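Iron aquisition yersiniabactin synthesis enzyme, YbtT (Escherichia coli, PDB 6BA9) is a low-specificity type II thioesterase that maintains production of the metallophore yersiniabactin, probably by hydrolysing acyl groups stalled on its NRPS/PKS assembly line. Local coordinates at residues A201-V206 / T217-I222. The protein carries 1 engineered substitution. Numbering follows the deposited sequence.
Sequences ASWQQV and TGPVVI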
loop_
_atom_site.group_PDB
_atom_site.type_symbol
_atom_site.label_atom_id
_atom_site.label_comp_id
_atom_site.label_asym_id
_atom_site.label_seq_id
_atom_site.Cartn_x
_atom_site.Cartn_y
_atom_site.Cartn_z
ATOM N N ALA A 201 -13.078 -1.567 -2.855
ATOM C CA ALA A 201 -12.958 -2.188 -1.534
ATOM C C ALA A 201 -14.058 -1.638 -0.639
ATOM O O ALA A 201 -13.988 -0.503 -0.156
ATOM C CB ALA A 201 -11.593 -1.946 -0.907
ATOM N N SER A 202 -15.065 -2.463 -0.418
ATOM C CA SER A 202 -16.183 -2.074 0.414
ATOM C C SER A 202 -15.788 -2.039 1.888
ATOM O O SER A 202 -14.780 -2.601 2.319
ATOM C CB SER A 202 -17.315 -3.079 0.245
ATOM O OG SER A 202 -16.937 -4.328 0.804
ATOM N N TRP A 203 -16.644 -1.405 2.684
ATOM C CA TRP A 203 -16.465 -1.400 4.131
ATOM C C TRP A 203 -16.320 -2.827 4.658
ATOM O O TRP A 203 -15.424 -3.122 5.457
ATOM C CB TRP A 203 -17.656 -0.687 4.787
ATOM C CG TRP A 203 -17.521 -0.566 6.279
ATOM C CD1 TRP A 203 -17.090 0.520 6.964
ATOM C CD2 TRP A 203 -17.859 -1.555 7.267
ATOM N NE1 TRP A 203 -17.109 0.267 8.314
ATOM C CE2 TRP A 203 -17.576 -1.000 8.522
ATOM C CE3 TRP A 203 -18.360 -2.854 7.208
ATOM C CZ2 TRP A 203 -17.780 -1.706 9.714
ATOM C CZ3 TRP A 203 -18.559 -3.544 8.399
ATOM C CH2 TRP A 203 -18.266 -2.970 9.613
ATOM N N GLN A 204 -17.194 -3.730 4.204
ATOM C CA GLN A 204 -17.187 -5.112 4.676
ATOM C C GLN A 204 -15.880 -5.815 4.326
ATOM O O GLN A 204 -15.318 -6.548 5.151
ATOM C CB GLN A 204 -18.383 -5.850 4.065
ATOM C CG GLN A 204 -19.780 -5.359 4.532
ATOM C CD GLN A 204 -20.246 -3.969 4.005
ATOM O OE1 GLN A 204 -19.792 -3.442 2.970
ATOM N NE2 GLN A 204 -21.198 -3.387 4.737
ATOM N N GLN A 205 -15.356 -5.566 3.124
ATOM C CA GLN A 205 -14.097 -6.190 2.716
ATOM C C GLN A 205 -12.924 -5.707 3.579
ATOM O O GLN A 205 -12.014 -6.487 3.899
ATOM C CB GLN A 205 -13.843 -5.908 1.229
ATOM C CG GLN A 205 -14.779 -6.637 0.237
ATOM C CD GLN A 205 -14.394 -8.083 -0.042
ATOM O OE1 GLN A 205 -14.783 -8.975 0.701
ATOM N NE2 GLN A 205 -13.661 -8.325 -1.145
ATOM N N VAL A 206 -12.925 -4.428 3.959
ATOM C CA VAL A 206 -11.863 -3.881 4.795
ATOM C C VAL A 206 -12.034 -4.299 6.249
ATOM O O VAL A 206 -11.061 -4.658 6.925
ATOM C CB VAL A 206 -11.787 -2.350 4.631
ATOM C CG1 VAL A 206 -10.706 -1.780 5.504
ATOM C CG2 VAL A 206 -11.545 -1.966 3.175
ATOM N N THR A 217 -8.217 -0.345 15.056
ATOM C CA THR A 217 -9.258 0.666 15.051
ATOM C C THR A 217 -9.759 0.811 13.628
ATOM O O THR A 217 -8.957 0.843 12.686
ATOM C CB THR A 217 -8.691 2.014 15.485
ATOM O OG1 THR A 217 -8.143 1.917 16.809
ATOM C CG2 THR A 217 -9.789 3.091 15.468
ATOM N N GLY A 218 -11.070 0.947 13.472
ATOM C CA GLY A 218 -11.683 1.162 12.178
ATOM C C GLY A 218 -12.562 0.014 11.726
ATOM O O GLY A 218 -12.835 -0.919 12.494
ATOM N N PRO A 219 -13.028 0.040 10.464
ATOM C CA PRO A 219 -12.663 1.035 9.443
ATOM C C PRO A 219 -13.111 2.453 9.755
ATOM O O PRO A 219 -14.207 2.685 10.294
ATOM C CB PRO A 219 -13.370 0.523 8.175
ATOM C CG PRO A 219 -13.608 -0.962 8.430
ATOM C CD PRO A 219 -13.841 -1.051 9.906
ATOM N N VAL A 220 -12.221 3.391 9.469
ATOM C CA VAL A 220 -12.525 4.812 9.450
ATOM C C VAL A 220 -12.743 5.191 7.994
ATOM O O VAL A 220 -11.913 4.878 7.129
ATOM C CB VAL A 220 -11.391 5.629 10.095
ATOM C CG1 VAL A 220 -11.617 7.135 9.907
ATOM C CG2 VAL A 220 -11.232 5.261 11.595
ATOM N N VAL A 221 -13.882 5.820 7.713
ATOM C CA VAL A 221 -14.311 6.112 6.349
ATOM C C VAL A 221 -13.793 7.487 5.949
ATOM O O VAL A 221 -14.072 8.494 6.612
ATOM C CB VAL A 221 -15.844 6.055 6.233
ATOM C CG1 VAL A 221 -16.286 6.377 4.797
ATOM C CG2 VAL A 221 -16.372 4.710 6.634
ATOM N N ILE A 222 -13.050 7.532 4.857
ATOM C CA ILE A 222 -12.647 8.772 4.210
ATOM C C ILE A 222 -13.593 9.007 3.034
ATOM O O ILE A 222 -13.869 8.092 2.249
ATOM C CB ILE A 222 -11.175 8.684 3.769
ATOM C CG1 ILE A 222 -10.289 8.595 5.030
ATOM C CG2 ILE A 222 -10.810 9.870 2.875
ATOM C CD1 ILE A 222 -8.834 8.468 4.763
HETATM O O HOH W 1 -16.461 1.716 10.731
#
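Trp203 NE1 donates to a water oxygen lying in the indole plane, 2.9 Å from NE1; the same water donates onward to Pro219 O. Tryptophan suits this place by joining a broad apolar face to an N-H. The pyrrolidine ring of Pro219 lies nearly flat over one indole face, offset toward the rim, a CH-pi contact with Pro219 CG 4.0 Å from the centroid of the five-membered ring, 21° off its normal. Proline fits because its ring offers slightly polarised C-H groups to the pi cloud. Trp203 CG lies anti to the backbone N (chi1 -177°), which carries the indole from the first helical turn to the strand. Both elements belong to the last beta-alpha-beta unit of an alpha/beta-hydrolase fold, in which short helix 203-207 links strand 190-195 to edge strand 216-222. Deeper in, the compact, beta-branched Val206 suits a buried site: its CG1 meets Pro219 CG at 4.2 Å, and both residues rest on Cys194. Val221 CG2, on another branched apolar side chain, approaches the indole edge at Trp203 CD1, 4.3 Å away. Ser202 is the N-cap; its short hydroxyl lets OG accept from Gln205 N at 3.1 Å, an amide the first turn leaves without a carbonyl partner.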